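Long-range contacts in monoglyceride lipase (Saccharomyces cerevisiae, PDB 4ZWN), which hydrolyses monoacylglycerols to free fatty acids and glycerol, preferring monounsaturated substrates, and also takes part in the breakdown of fatty acid ethyl esters: residues Val64-Gly69 with Phe139-Ser144; Gly165-Gly170 with Pro263-His268. The protein carries 2 engineered substitutions. One frame throughout, in Å; residues are numbered along the deposited sequence.

Contact 1: residues Val64-Gly69 with Phe139-Ser144; sequences VLLIHG and FMWGHS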
ATOM      1  N   VAL A  64       3.009  12.259   1.429  1.00 33.10           N
ATOM      2  CA  VAL A  64       2.539  10.906   1.705  1.00 33.49           C
ATOM      3  C   VAL A  64       3.418   9.852   1.033  1.00 34.00           C
ATOM      4  O   VAL A  64       3.613   9.871  -0.182  1.00 36.12           O
ATOM      5  CB  VAL A  64       1.080  10.699   1.242  1.00 31.61           C
ATOM      6  CG1 VAL A  64       0.532   9.407   1.816  1.00 30.48           C
ATOM      7  CG2 VAL A  64       0.207  11.871   1.666  1.00 30.16           C
ATOM      8  N   LEU A  65       3.948   8.938   1.840  1.00 34.43           N
ATOM      9  CA  LEU A  65       4.734   7.812   1.349  1.00 27.58           C
ATOM     10  C   LEU A  65       3.805   6.655   0.978  1.00 33.86           C
ATOM     11  O   LEU A  65       3.086   6.130   1.829  1.00 31.05           O
ATOM     12  CB  LEU A  65       5.747   7.366   2.408  1.00 24.98           C
ATOM     13  CG  LEU A  65       7.088   6.755   1.983  1.00 31.70           C
ATOM     14  CD1 LEU A  65       7.866   6.303   3.208  1.00 31.64           C
ATOM     15  CD2 LEU A  65       6.921   5.604   1.006  1.00 39.59           C
ATOM     16  N   LEU A  66       3.828   6.246  -0.285  1.00 33.60           N
ATOM     17  CA  LEU A  66       2.927   5.194  -0.741  1.00 30.02           C
ATOM     18  C   LEU A  66       3.621   3.836  -0.836  1.00 32.60           C
ATOM     19  O   LEU A  66       4.607   3.675  -1.555  1.00 37.12           O
ATOM     20  CB  LEU A  66       2.319   5.567  -2.094  1.00 32.23           C
ATOM     21  CG  LEU A  66       1.675   6.953  -2.202  1.00 36.27           C
ATOM     22  CD1 LEU A  66       0.919   7.088  -3.507  1.00 37.99           C
ATOM     23  CD2 LEU A  66       0.752   7.228  -1.032  1.00 41.76           C
ATOM     24  N   ILE A  67       3.096   2.862  -0.100  1.00 30.22           N
ATOM     25  CA  ILE A  67       3.588   1.492  -0.161  1.00 30.10           C
ATOM     26  C   ILE A  67       2.626   0.639  -0.981  1.00 31.54           C
ATOM     27  O   ILE A  67       1.538   0.299  -0.512  1.00 29.32           O
ATOM     28  CB  ILE A  67       3.749   0.877   1.240  1.00 26.47           C
ATOM     29  CG1 ILE A  67       4.502   1.835   2.162  1.00 25.09           C
ATOM     30  CG2 ILE A  67       4.463  -0.467   1.153  1.00 29.08           C
ATOM     31  CD1 ILE A  67       4.628   1.340   3.583  1.00 29.68           C
ATOM     32  N   HIS A  68       3.027   0.295  -2.203  1.00 33.13           N
ATOM     33  CA  HIS A  68       2.147  -0.432  -3.114  1.00 29.84           C
ATOM     34  C   HIS A  68       1.920  -1.869  -2.662  1.00 29.05           C
ATOM     35  O   HIS A  68       2.627  -2.382  -1.791  1.00 26.04           O
ATOM     36  CB  HIS A  68       2.701  -0.410  -4.545  1.00 28.56           C
ATOM     37  CG  HIS A  68       3.952  -1.219  -4.735  1.00 32.16           C
ATOM     38  ND1 HIS A  68       3.942  -2.592  -4.843  1.00 33.22           N
ATOM     39  CD2 HIS A  68       5.246  -0.840  -4.859  1.00 34.88           C
ATOM     40  CE1 HIS A  68       5.178  -3.028  -5.013  1.00 31.71           C
ATOM     41  NE2 HIS A  68       5.990  -1.983  -5.027  1.00 33.92           N
ATOM     42  N   GLY A  69       0.923  -2.511  -3.259  1.00 28.10           N
ATOM     43  CA  GLY A  69       0.607  -3.890  -2.943  1.00 29.75           C
ATOM     44  C   GLY A  69       1.274  -4.871  -3.886  1.00 34.88           C
ATOM     45  O   GLY A  69       1.918  -4.478  -4.863  1.00 30.31           O
ATOM     46  N   PHE A 139       3.403  11.339   6.016  1.00 36.32           N
ATOM     47  CA  PHE A 139       2.392  10.322   6.275  1.00 33.84           C
ATOM     48  C   PHE A 139       2.720   9.038   5.523  1.00 33.09           C
ATOM     49  O   PHE A 139       3.431   9.064   4.517  1.00 24.96           O
ATOM     50  CB  PHE A 139       1.002  10.829   5.880  1.00 35.70           C
ATOM     51  CG  PHE A 139       0.516  11.984   6.714  1.00 36.76           C
ATOM     52  CD1 PHE A 139       0.813  13.290   6.355  1.00 38.93           C
ATOM     53  CD2 PHE A 139      -0.239  11.763   7.852  1.00 35.19           C
ATOM     54  CE1 PHE A 139       0.369  14.353   7.121  1.00 40.18           C
ATOM     55  CE2 PHE A 139      -0.685  12.821   8.622  1.00 38.24           C
ATOM     56  CZ  PHE A 139      -0.382  14.118   8.255  1.00 39.19           C
ATOM     57  N   MET A 140       2.201   7.916   6.014  1.00 26.56           N
ATOM     58  CA  MET A 140       2.464   6.621   5.399  1.00 28.69           C
ATOM     59  C   MET A 140       1.168   5.946   4.948  1.00 28.30           C
ATOM     60  O   MET A 140       0.223   5.806   5.723  1.00 33.70           O
ATOM     61  CB  MET A 140       3.233   5.715   6.367  1.00 26.80           C
ATOM     62  CG  MET A 140       3.563   4.336   5.809  1.00 26.08           C
ATOM     63  SD  MET A 140       4.634   3.369   6.896  1.00 30.25           S
ATOM     64  CE  MET A 140       6.147   4.323   6.820  1.00 30.67           C
ATOM     65  N   TRP A 141       1.143   5.533   3.686  1.00 25.52           N
ATOM     66  CA  TRP A 141      -0.029   4.919   3.070  1.00 25.43           C
ATOM     67  C   TRP A 141       0.354   3.579   2.460  1.00 29.28           C
ATOM     68  O   TRP A 141       1.443   3.432   1.911  1.00 26.42           O
ATOM     69  CB  TRP A 141      -0.610   5.849   2.004  1.00 24.97           C
ATOM     70  CG  TRP A 141      -1.760   5.297   1.201  1.00 28.04           C
ATOM     71  CD1 TRP A 141      -3.089   5.521   1.420  1.00 30.31           C
ATOM     72  CD2 TRP A 141      -1.681   4.467   0.034  1.00 27.20           C
ATOM     73  NE1 TRP A 141      -3.841   4.872   0.471  1.00 28.23           N
ATOM     74  CE2 TRP A 141      -3.003   4.218  -0.392  1.00 25.30           C
ATOM     75  CE3 TRP A 141      -0.623   3.904  -0.689  1.00 33.32           C
ATOM     76  CZ2 TRP A 141      -3.295   3.431  -1.508  1.00 27.16           C
ATOM     77  CZ3 TRP A 141      -0.915   3.121  -1.798  1.00 30.03           C
ATOM     78  CH2 TRP A 141      -2.240   2.894  -2.195  1.00 29.84           C
ATOM     79  N   GLY A 142      -0.538   2.602   2.554  1.00 28.87           N
ATOM     80  CA  GLY A 142      -0.277   1.293   1.988  1.00 28.85           C
ATOM     81  C   GLY A 142      -1.546   0.593   1.552  1.00 31.54           C
ATOM     82  O   GLY A 142      -2.579   0.703   2.212  1.00 31.62           O
ATOM     83  N   HIS A 143      -1.474  -0.124   0.434  1.00 27.24           N
ATOM     84  CA  HIS A 143      -2.616  -0.893  -0.043  1.00 29.39           C
ATOM     85  C   HIS A 143      -2.348  -2.393   0.014  1.00 29.55           C
ATOM     86  O   HIS A 143      -1.281  -2.856  -0.385  1.00 29.25           O
ATOM     87  CB  HIS A 143      -2.985  -0.496  -1.471  1.00 29.30           C
ATOM     88  CG  HIS A 143      -4.020  -1.386  -2.084  1.00 30.58           C
ATOM     89  ND1 HIS A 143      -5.326  -1.418  -1.644  1.00 25.71           N
ATOM     90  CD2 HIS A 143      -3.935  -2.296  -3.082  1.00 29.51           C
ATOM     91  CE1 HIS A 143      -6.006  -2.300  -2.355  1.00 30.72           C
ATOM     92  NE2 HIS A 143      -5.183  -2.848  -3.234  1.00 39.16           N
ATOM     93  N   SER A 144      -3.334  -3.140   0.505  1.00 30.45           N
ATOM     94  CA  SER A 144      -3.257  -4.609   0.601  1.00 30.07           C
ATOM     95  C   SER A 144      -1.944  -4.990   1.283  1.00 31.42           C
ATOM     96  O   SER A 144      -1.739  -4.684   2.459  1.00 32.61           O
ATOM     97  CB  SER A 144      -3.351  -5.220  -0.799  1.00 25.89           C
ATOM     98  OG  SER A 144      -3.612  -6.609  -0.719  1.00 31.20           O
TER
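W141 and I67 bury the largest areas in this pairing, 93 and 70 Å², and they work on opposite faces of two parallel strands, the axes of whose short segments approach to 4.5 Å at 23°. With CG anti to the backbone N (chi1 175°), the W141 indole swings beside its own carbonyl carbon and meets L66, whose CD2 lies 3.6 Å from W141 CB and equally near CE3, an oblique approach that is neither face-on nor edge-on. On the same face, V64 CG1 packs against W141 CB at 3.7 Å. On the other face I67 sends CD1 to the side chain of M140, 3.9 Å from both CG and SD. I67 O also takes a CA-H...O contact from G142 CA at 3.2 Å. Alternating backbone bonds fix the register: L65 N to F139 O (2.7 Å, 175° at the hydrogen), W141 N to L65 O, I67 N to W141 O, and a longer last one from H143 N to I67 O (3.2 Å). Strand 138-143 runs from this pairing into the GXSXG motif, placing the inferred nucleophile S144 at the N-cap of helix 145-156. L66 and W141 lie under helix 78-86, I67 and M140 under helix 145-156, while strands 89-94 and 165-169 flank the pair.

Contact 2: residues Gly165-Gly170 with Pro263-His268; sequences GYIGSG and PVIIMH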
ATOM      1  N   GLY A 165       1.107  10.164  10.519  1.00 39.59           N
ATOM      2  CA  GLY A 165      -0.141   9.428  10.430  1.00 34.90           C
ATOM      3  C   GLY A 165      -0.043   8.204   9.544  1.00 34.44           C
ATOM      4  O   GLY A 165       0.792   8.142   8.644  1.00 36.71           O
ATOM      5  N   TYR A 166      -0.909   7.228   9.798  1.00 34.42           N
ATOM      6  CA  TYR A 166      -0.906   5.988   9.035  1.00 33.42           C
ATOM      7  C   TYR A 166      -2.239   5.765   8.336  1.00 31.15           C
ATOM      8  O   TYR A 166      -3.303   5.915   8.936  1.00 30.66           O
ATOM      9  CB  TYR A 166      -0.586   4.801   9.943  1.00 27.48           C
ATOM     10  CG  TYR A 166       0.793   4.861  10.556  1.00 33.00           C
ATOM     11  CD1 TYR A 166       1.010   5.523  11.758  1.00 31.16           C
ATOM     12  CD2 TYR A 166       1.879   4.259   9.933  1.00 29.31           C
ATOM     13  CE1 TYR A 166       2.270   5.580  12.324  1.00 30.19           C
ATOM     14  CE2 TYR A 166       3.143   4.311  10.491  1.00 29.93           C
ATOM     15  CZ  TYR A 166       3.330   4.974  11.688  1.00 31.15           C
ATOM     16  OH  TYR A 166       4.582   5.032  12.250  1.00 33.71           O
ATOM     17  N   ILE A 167      -2.171   5.408   7.058  1.00 32.37           N
ATOM     18  CA  ILE A 167      -3.363   5.126   6.272  1.00 26.09           C
ATOM     19  C   ILE A 167      -3.281   3.738   5.655  1.00 27.26           C
ATOM     20  O   ILE A 167      -2.319   3.415   4.957  1.00 33.33           O
ATOM     21  CB  ILE A 167      -3.559   6.161   5.157  1.00 29.82           C
ATOM     22  CG1 ILE A 167      -3.540   7.576   5.741  1.00 31.99           C
ATOM     23  CG2 ILE A 167      -4.850   5.883   4.404  1.00 25.45           C
ATOM     24  CD1 ILE A 167      -3.471   8.667   4.704  1.00 32.72           C
ATOM     25  N   GLY A 168      -4.292   2.920   5.918  1.00 22.40           N
ATOM     26  CA  GLY A 168      -4.361   1.591   5.341  1.00 23.06           C
ATOM     27  C   GLY A 168      -5.467   1.479   4.309  1.00 26.11           C
ATOM     28  O   GLY A 168      -6.598   1.901   4.549  1.00 27.84           O
ATOM     29  N   SER A 169      -5.134   0.917   3.152  1.00 26.11           N
ATOM     30  CA  SER A 169      -6.110   0.677   2.098  1.00 24.48           C
ATOM     31  C   SER A 169      -6.351  -0.814   1.943  1.00 28.37           C
ATOM     32  O   SER A 169      -5.525  -1.518   1.357  1.00 28.12           O
ATOM     33  CB  SER A 169      -5.638   1.272   0.772  1.00 27.07           C
ATOM     34  OG  SER A 169      -6.458   0.839  -0.301  1.00 26.60           O
ATOM     35  N   GLY A 170      -7.488  -1.280   2.459  1.00 29.92           N
ATOM     36  CA  GLY A 170      -7.799  -2.699   2.522  1.00 30.27           C
ATOM     37  C   GLY A 170      -6.580  -3.531   2.873  1.00 30.30           C
ATOM     38  O   GLY A 170      -6.157  -4.373   2.081  1.00 31.02           O
ATOM     39  N   PRO A 263      -2.308   8.936  14.843  1.00 36.67           N
ATOM     40  CA  PRO A 263      -3.571   8.825  14.105  1.00 36.27           C
ATOM     41  C   PRO A 263      -3.572   7.682  13.090  1.00 35.89           C
ATOM     42  O   PRO A 263      -2.641   7.548  12.295  1.00 32.30           O
ATOM     43  CB  PRO A 263      -3.700  10.186  13.405  1.00 31.54           C
ATOM     44  CG  PRO A 263      -2.346  10.789  13.452  1.00 34.47           C
ATOM     45  CD  PRO A 263      -1.682  10.257  14.678  1.00 34.05           C
ATOM     46  N   VAL A 264      -4.613   6.856  13.145  1.00 37.77           N
ATOM     47  CA  VAL A 264      -4.784   5.747  12.213  1.00 33.41           C
ATOM     48  C   VAL A 264      -6.117   5.846  11.506  1.00 31.43           C
ATOM     49  O   VAL A 264      -7.123   6.215  12.116  1.00 40.15           O
ATOM     50  CB  VAL A 264      -4.739   4.370  12.914  1.00 35.94           C
ATOM     51  CG1 VAL A 264      -3.807   3.426  12.164  1.00 34.38           C
ATOM     52  CG2 VAL A 264      -4.357   4.511  14.373  1.00 34.85           C
ATOM     53  N   ILE A 265      -6.138   5.511  10.226  1.00 27.41           N
ATOM     54  CA  ILE A 265      -7.406   5.343   9.548  1.00 31.12           C
ATOM     55  C   ILE A 265      -7.272   4.229   8.515  1.00 30.72           C
ATOM     56  O   ILE A 265      -6.302   4.165   7.756  1.00 27.44           O
ATOM     57  CB  ILE A 265      -7.897   6.652   8.887  1.00 33.22           C
ATOM     58  CG1 ILE A 265      -9.323   6.502   8.338  1.00 33.31           C
ATOM     59  CG2 ILE A 265      -6.934   7.157   7.814  1.00 31.70           C
ATOM     60  CD1 ILE A 265     -10.040   7.821   8.092  1.00 31.83           C
ATOM     61  N   ILE A 266      -8.229   3.311   8.531  1.00 30.68           N
ATOM     62  CA  ILE A 266      -8.255   2.239   7.549  1.00 24.11           C
ATOM     63  C   ILE A 266      -9.446   2.416   6.623  1.00 27.51           C
ATOM     64  O   ILE A 266     -10.582   2.649   7.094  1.00 29.28           O
ATOM     65  CB  ILE A 266      -8.300   0.845   8.210  1.00 25.68           C
ATOM     66  CG1 ILE A 266      -6.968   0.544   8.929  1.00 28.11           C
ATOM     67  CG2 ILE A 266      -8.574  -0.226   7.163  1.00 24.79           C
ATOM     68  CD1 ILE A 266      -6.930  -0.780   9.690  1.00 34.82           C
ATOM     69  N   MET A 267      -9.192   2.338   5.312  1.00 25.76           N
ATOM     70  CA  MET A 267     -10.296   2.420   4.352  1.00 29.76           C
ATOM     71  C   MET A 267     -10.357   1.104   3.583  1.00 28.40           C
ATOM     72  O   MET A 267      -9.336   0.621   3.055  1.00 30.15           O
ATOM     73  CB  MET A 267     -10.126   3.590   3.428  1.00 27.74           C
ATOM     74  CG  MET A 267      -9.809   4.818   4.209  1.00 25.62           C
ATOM     75  SD  MET A 267      -9.010   6.163   3.377  1.00 61.06           S
ATOM     76  CE  MET A 267      -9.092   7.342   4.719  1.00 39.81           C
ATOM     77  N   HIS A 268     -11.554   0.528   3.514  1.00 31.20           N
ATOM     78  CA  HIS A 268     -11.718  -0.848   3.080  1.00 28.07           C
ATOM     79  C   HIS A 268     -13.053  -1.017   2.382  1.00 28.27           C
ATOM     80  O   HIS A 268     -14.090  -0.705   2.964  1.00 31.97           O
ATOM     81  CB  HIS A 268     -11.611  -1.781   4.292  1.00 27.42           C
ATOM     82  CG  HIS A 268     -11.239  -3.189   3.948  1.00 30.69           C
ATOM     83  ND1 HIS A 268     -10.407  -3.948   4.743  1.00 27.82           N
ATOM     84  CD2 HIS A 268     -11.564  -3.973   2.890  1.00 29.37           C
ATOM     85  CE1 HIS A 268     -10.238  -5.135   4.195  1.00 25.95           C
ATOM     86  NE2 HIS A 268     -10.926  -5.179   3.070  1.00 32.95           N
TER
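Y166 N to P263 O opens a parallel pairing in which five backbone hydrogen bonds alternate between the strands, whose axes run 14° apart and 4.7 Å from each other; the shortest are M267 N to G168 O and G170 N to M267 O, both 2.7 Å. On one face I167 and I265 lie side by side and point the same way, CG1 of I167 resting 4.0 Å from CG2 of I265. The M267 sulfur continues this row, with SD 4.3 Å from I167 CG2. On the other face Y166 CB touches V264 CG1 at 4.1 Å. G168 brings no side chain to that face, and I266 CG2 sits 3.9 Å from G168 O. At the C-terminal end G170 lays its CA over the centre of the H268 imidazole, 3.7 Å from the ring centroid and 11° off the normal: a CH-pi contact. Both ring nitrogens are engaged, ND1 with S280 OG and NE2 with N275 O, which fixes the rotation of the ring. These are neighbouring parallel strands of the alpha/beta-hydrolase sheet, 264-269 lying next to its edge strand 292-297, and their C-terminal ends border the inferred charge-relay site, where the side chains of H268 and D272 come within about 3 Å at their nearest atoms.

How the contacts relate
From the N terminus, contact 1 closes first, its segments separated by 69 residues that include helices 78-86 and 113-134 and strand 89-94. Contact 2 opens only after S144, beyond helix 145-156, and closes a longer loop of 92 residues, about half of them helical. The two loops are therefore in series, neither nested nor crossed. They meet inside one sheet: strands 138-143 and 165-169 are neighbours, with probable hydrogen bonds from I167 N to M140 O and S169 N to G142 O. The four strands run parallel in the order 62-67, 138-143, 165-169, 264-269. H143 ND1 and S169 OG add a side-chain hydrogen bond between the contacts, near the inferred catalytic residues.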